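Local coordinates for RagA protein (PDB 6SLN), which probably takes up peptides across the outer membrane of Porphyromonas gingivalis as a TonB-dependent receptor, here with a peptide bound, at residues Leu773-Leu778 against Gly782-Ile787; Trp870-Asp875 against Pro914-His919. All blocks are in the same frame, centred on the assembly; numbering follows the deposited sequence.

How the interactions relate
Both contacts lie on the same side of the chain's centre, their own centres about 18 Å apart, and they come in series along the sequence: the hairpin 773-778/782-787 of interaction 1 is complete before 870-875 of interaction 2 begins. Interaction 1 belongs to the antiparallel sheet that also holds strand 792-802, whereas interaction 2 joins the end of the long barrel strand 857-873 to the loop leading into strand 921-937. They meet directly, CA of Gly-782 lying 4.2 Å from CD1 of Ile-872, and strand 792-802 packs against both. Each also touches the bound peptide, consistent with a shared peptide-binding region.

Interaction 1 of 2, residues Leu773-Leu778 against Gly782-Ile787; sequences LNKYML and GTIWEI
One face of the Trp-785 indole carries CD1 of Leu-778, which sits 3.5 Å from the centroid of the five-membered ring and almost directly over it, a CH-pi contact. The two side chains cross at about a right angle. The Tyr-776 ring runs alongside, its CD2 3.7 Å from CE3 of Trp-785, and the two planes lie oblique to each other, at 39°; Leu-152, Ile-766 and Leu-769 also pack on the Trp-785 side chain. On the opposite face of the strands, Ile-784 has CG1 anti to the backbone N (chi1 -166°) and the chain extended beyond it, which brings CD1 to 3.7 Å from CD of Lys-775. Lys-775 and Glu-786 lie side by side through their aliphatic parts, but NZ and OE2 stay 6.2 Å apart, too far for a salt bridge.

The backbone evidence is a reciprocal pair: Tyr-776 N to Trp-785 O, 2.6 Å, and Trp-785 N to Tyr-776 O, 2.7 Å. Ile-787 N adds a bond to Asn-774 O at 2.9 Å. OG1 of Thr-783 is hydrogen-bonded to Thr-781 in the connection between the strands. With strand axes at 164°, this is an antiparallel beta hairpin, its second strand continuing the sheet to strand 792-802.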
# COMPACT_ATOMS: atom_id res chain seq x y z
N LEU A 773 -31.55 -29.47 18.64
CA LEU A 773 -31.40 -30.48 17.59
C LEU A 773 -30.77 -31.74 18.14
O LEU A 773 -29.74 -31.69 18.82
CB LEU A 773 -30.55 -29.95 16.43
CG LEU A 773 -31.24 -28.82 15.67
CD1 LEU A 773 -30.31 -28.08 14.68
CD2 LEU A 773 -32.47 -29.41 15.00
N ASN A 774 -31.39 -32.88 17.83
CA ASN A 774 -30.71 -34.14 18.04
C ASN A 774 -29.60 -34.35 17.01
O ASN A 774 -28.59 -35.01 17.29
CB ASN A 774 -31.75 -35.25 18.01
CG ASN A 774 -31.15 -36.61 17.86
OD1 ASN A 774 -31.28 -37.23 16.80
ND2 ASN A 774 -30.50 -37.09 18.91
N LYS A 775 -29.72 -33.74 15.83
CA LYS A 775 -28.75 -33.98 14.78
C LYS A 775 -28.77 -32.85 13.75
O LYS A 775 -29.80 -32.19 13.54
CB LYS A 775 -29.02 -35.33 14.09
CG LYS A 775 -30.26 -35.34 13.21
CD LYS A 775 -30.35 -36.62 12.40
CE LYS A 775 -31.25 -36.45 11.18
NZ LYS A 775 -32.69 -36.36 11.56
N TYR A 776 -27.62 -32.63 13.11
CA TYR A 776 -27.48 -31.61 12.07
C TYR A 776 -26.55 -32.12 10.97
O TYR A 776 -25.36 -32.35 11.22
CB TYR A 776 -26.94 -30.30 12.64
CG TYR A 776 -26.66 -29.26 11.58
CD1 TYR A 776 -27.68 -28.44 11.10
CD2 TYR A 776 -25.39 -29.11 11.04
CE1 TYR A 776 -27.44 -27.49 10.14
CE2 TYR A 776 -25.14 -28.17 10.06
CZ TYR A 776 -26.17 -27.36 9.61
OH TYR A 776 -25.91 -26.39 8.65
N MET A 777 -27.09 -32.27 9.77
CA MET A 777 -26.29 -32.63 8.61
C MET A 777 -25.69 -31.36 8.03
O MET A 777 -26.43 -30.45 7.65
CB MET A 777 -27.15 -33.33 7.55
CG MET A 777 -26.39 -33.77 6.31
SD MET A 777 -26.70 -32.73 4.86
CE MET A 777 -28.13 -33.50 4.15
N LEU A 778 -24.37 -31.29 8.00
CA LEU A 778 -23.71 -30.13 7.42
C LEU A 778 -23.99 -30.15 5.92
O LEU A 778 -23.56 -31.09 5.24
CB LEU A 778 -22.21 -30.17 7.72
CG LEU A 778 -21.74 -29.87 9.14
CD1 LEU A 778 -22.18 -30.94 10.14
CD2 LEU A 778 -20.23 -29.71 9.18
N GLY A 782 -21.63 -34.31 3.02
CA GLY A 782 -21.66 -35.74 3.27
C GLY A 782 -21.32 -36.10 4.69
O GLY A 782 -20.88 -37.22 4.95
N THR A 783 -21.50 -35.16 5.63
CA THR A 783 -21.23 -35.36 7.05
C THR A 783 -22.43 -34.92 7.90
O THR A 783 -23.28 -34.13 7.47
CB THR A 783 -19.98 -34.59 7.49
OG1 THR A 783 -20.26 -33.18 7.46
CG2 THR A 783 -18.78 -34.92 6.59
N ILE A 784 -22.48 -35.42 9.13
CA ILE A 784 -23.56 -35.08 10.05
C ILE A 784 -23.03 -35.02 11.47
O ILE A 784 -22.14 -35.78 11.87
CB ILE A 784 -24.73 -36.08 9.95
CG1 ILE A 784 -25.98 -35.52 10.65
CG2 ILE A 784 -24.36 -37.39 10.60
CD1 ILE A 784 -27.18 -36.42 10.56
N TRP A 785 -23.57 -34.06 12.22
CA TRP A 785 -23.51 -34.04 13.67
C TRP A 785 -24.76 -34.73 14.20
O TRP A 785 -25.88 -34.35 13.85
CB TRP A 785 -23.42 -32.60 14.15
CG TRP A 785 -22.16 -31.87 13.74
CD1 TRP A 785 -20.94 -32.42 13.45
CD2 TRP A 785 -21.99 -30.45 13.61
NE1 TRP A 785 -20.04 -31.43 13.14
CE2 TRP A 785 -20.66 -30.22 13.23
CE3 TRP A 785 -22.85 -29.36 13.78
CZ2 TRP A 785 -20.17 -28.93 13.03
CZ3 TRP A 785 -22.34 -28.08 13.56
CH2 TRP A 785 -21.03 -27.88 13.19
N GLU A 786 -24.58 -35.77 15.02
CA GLU A 786 -25.71 -36.48 15.62
C GLU A 786 -25.38 -36.89 17.05
O GLU A 786 -24.35 -37.53 17.29
CB GLU A 786 -26.11 -37.70 14.80
CG GLU A 786 -27.37 -38.38 15.30
CD GLU A 786 -27.90 -39.40 14.33
OE1 GLU A 786 -27.32 -39.51 13.23
OE2 GLU A 786 -28.89 -40.09 14.64
N ILE A 787 -26.26 -36.55 17.99
CA ILE A 787 -25.91 -36.53 19.41
C ILE A 787 -25.40 -37.88 19.91
O ILE A 787 -24.61 -37.94 20.86
CB ILE A 787 -27.10 -36.01 20.24
CG1 ILE A 787 -27.05 -34.48 20.30
CG2 ILE A 787 -27.14 -36.62 21.65
CD1 ILE A 787 -28.05 -33.88 21.21

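Interaction 2 of 2, residues Trp870-Asp875 against Pro914-His919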
# COMPACT_ATOMS: atom_id res chain seq x y z
N TRP A 870 -11.93 -42.28 6.09
CA TRP A 870 -12.72 -42.32 4.88
C TRP A 870 -12.71 -40.94 4.26
O TRP A 870 -12.33 -39.94 4.89
CB TRP A 870 -14.15 -42.80 5.16
CG TRP A 870 -14.17 -44.05 5.99
CD1 TRP A 870 -14.06 -44.13 7.36
CD2 TRP A 870 -14.24 -45.41 5.51
NE1 TRP A 870 -14.08 -45.46 7.75
CE2 TRP A 870 -14.19 -46.26 6.64
CE3 TRP A 870 -14.36 -45.98 4.25
CZ2 TRP A 870 -14.26 -47.64 6.53
CZ3 TRP A 870 -14.42 -47.38 4.15
CH2 TRP A 870 -14.36 -48.18 5.28
N MET A 871 -13.10 -40.88 2.99
CA MET A 871 -13.00 -39.65 2.22
C MET A 871 -13.87 -39.81 1.00
O MET A 871 -13.88 -40.87 0.37
CB MET A 871 -11.55 -39.36 1.82
CG MET A 871 -11.26 -37.89 1.55
SD MET A 871 -9.51 -37.44 1.65
CE MET A 871 -8.76 -38.75 0.65
N ILE A 872 -14.62 -38.77 0.68
CA ILE A 872 -15.38 -38.77 -0.56
C ILE A 872 -14.43 -38.36 -1.67
O ILE A 872 -13.79 -37.30 -1.60
CB ILE A 872 -16.59 -37.83 -0.48
CG1 ILE A 872 -17.49 -38.26 0.67
CG2 ILE A 872 -17.35 -37.78 -1.80
CD1 ILE A 872 -18.41 -37.19 1.12
N ASN A 873 -14.29 -39.21 -2.69
CA ASN A 873 -13.43 -38.93 -3.82
C ASN A 873 -14.22 -38.13 -4.84
O ASN A 873 -14.78 -38.67 -5.80
CB ASN A 873 -12.89 -40.21 -4.43
CG ASN A 873 -11.76 -39.95 -5.39
OD1 ASN A 873 -11.66 -38.85 -5.94
ND2 ASN A 873 -10.88 -40.94 -5.59
N ASN A 874 -14.23 -36.82 -4.64
CA ASN A 874 -14.95 -35.94 -5.55
C ASN A 874 -14.50 -36.11 -6.99
O ASN A 874 -15.32 -36.00 -7.90
CB ASN A 874 -14.76 -34.50 -5.10
CG ASN A 874 -15.96 -33.64 -5.35
OD1 ASN A 874 -16.18 -32.68 -4.62
ND2 ASN A 874 -16.74 -33.95 -6.36
N ASP A 875 -13.20 -36.36 -7.20
CA ASP A 875 -12.68 -36.56 -8.56
C ASP A 875 -13.48 -37.62 -9.29
O ASP A 875 -13.87 -37.45 -10.46
CB ASP A 875 -11.21 -36.97 -8.54
CG ASP A 875 -10.25 -35.79 -8.47
OD1 ASP A 875 -10.70 -34.65 -8.25
OD2 ASP A 875 -9.03 -36.03 -8.61
N PRO A 914 -24.39 -39.30 -11.44
CA PRO A 914 -24.10 -40.01 -10.19
C PRO A 914 -24.60 -39.20 -9.01
O PRO A 914 -25.04 -38.06 -9.14
CB PRO A 914 -22.57 -40.12 -10.16
CG PRO A 914 -22.10 -39.03 -11.07
CD PRO A 914 -23.20 -38.66 -12.02
N GLN A 915 -24.57 -39.83 -7.85
CA GLN A 915 -24.89 -39.13 -6.61
C GLN A 915 -23.72 -39.28 -5.66
O GLN A 915 -22.79 -40.06 -5.89
CB GLN A 915 -26.18 -39.66 -5.99
CG GLN A 915 -27.39 -39.58 -6.92
CD GLN A 915 -27.82 -38.15 -7.25
OE1 GLN A 915 -27.38 -37.18 -6.62
NE2 GLN A 915 -28.71 -38.03 -8.23
N PHE A 916 -23.75 -38.49 -4.59
CA PHE A 916 -22.67 -38.51 -3.61
C PHE A 916 -22.98 -39.53 -2.51
O PHE A 916 -23.08 -39.20 -1.33
CB PHE A 916 -22.44 -37.12 -3.05
CG PHE A 916 -21.50 -36.30 -3.88
CD1 PHE A 916 -20.15 -36.60 -3.91
CD2 PHE A 916 -21.96 -35.25 -4.65
CE1 PHE A 916 -19.27 -35.87 -4.67
CE2 PHE A 916 -21.08 -34.50 -5.43
CZ PHE A 916 -19.73 -34.81 -5.44
N ASP A 917 -23.13 -40.79 -2.94
CA ASP A 917 -23.52 -41.85 -2.02
C ASP A 917 -22.30 -42.64 -1.56
O ASP A 917 -21.19 -42.11 -1.58
CB ASP A 917 -24.54 -42.77 -2.68
CG ASP A 917 -24.14 -43.15 -4.08
OD1 ASP A 917 -22.99 -43.60 -4.26
OD2 ASP A 917 -24.98 -43.01 -4.99
N THR A 918 -22.49 -43.90 -1.17
CA THR A 918 -21.40 -44.67 -0.57
C THR A 918 -20.35 -45.11 -1.59
O THR A 918 -19.19 -45.31 -1.21
CB THR A 918 -21.95 -45.88 0.15
OG1 THR A 918 -23.05 -46.40 -0.60
CG2 THR A 918 -22.38 -45.49 1.55
N HIS A 919 -20.71 -45.31 -2.86
CA HIS A 919 -19.70 -45.23 -3.90
C HIS A 919 -19.22 -43.79 -3.91
O HIS A 919 -20.01 -42.87 -3.68
CB HIS A 919 -20.25 -45.62 -5.28
CG HIS A 919 -20.57 -44.45 -6.16
ND1 HIS A 919 -21.80 -43.84 -6.16
CD2 HIS A 919 -19.81 -43.76 -7.05
CE1 HIS A 919 -21.79 -42.83 -7.01
NE2 HIS A 919 -20.60 -42.76 -7.56
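Phe-916 reaches from the loop before strand 921-937 to Ile-872 and Asn-874, at the place where a strand of the TonB-dependent receptor beta-barrel gives way to helix 874-879. Asn-873 holds the N-cap position of that helix. The whole contact is small, 149 Å² over both sides, and its close part is the meeting of Ile-872 and Asn-874 with the edge of the phenyl ring. CG2 of Ile-872 approaches near the ring plane, 3.7 Å from CD1 of Phe-916; this methyl is placed there by a chi1 of -58°, which leaves CG2 anti to the backbone N and CG1 beside it. The isoleucine side chain runs roughly perpendicular to that of Phe-916.

The backbones, by contrast, are loosely paired. The nearest CA atoms, those of Ile-872 and Phe-916, are still 7.9 Å apart, no hydrogen bond joins the segments, and the loop turns away at Gln-915, which packs on the chain of another protein. Phe-916 is itself partly exposed, although Tyr-877 stacks on its ring and an apolar side chain of the bound peptide packs against it. Asn-874 is buried, and its amide nitrogen donates to the peptide backbone, so the Phe-916 edge flanks a group that binds peptide. At that same tight edge the Asn-874 amide stands almost perpendicular to the ring, at 89°, with ND2 in the ring plane and 3.2 Å from CZ of Phe-916.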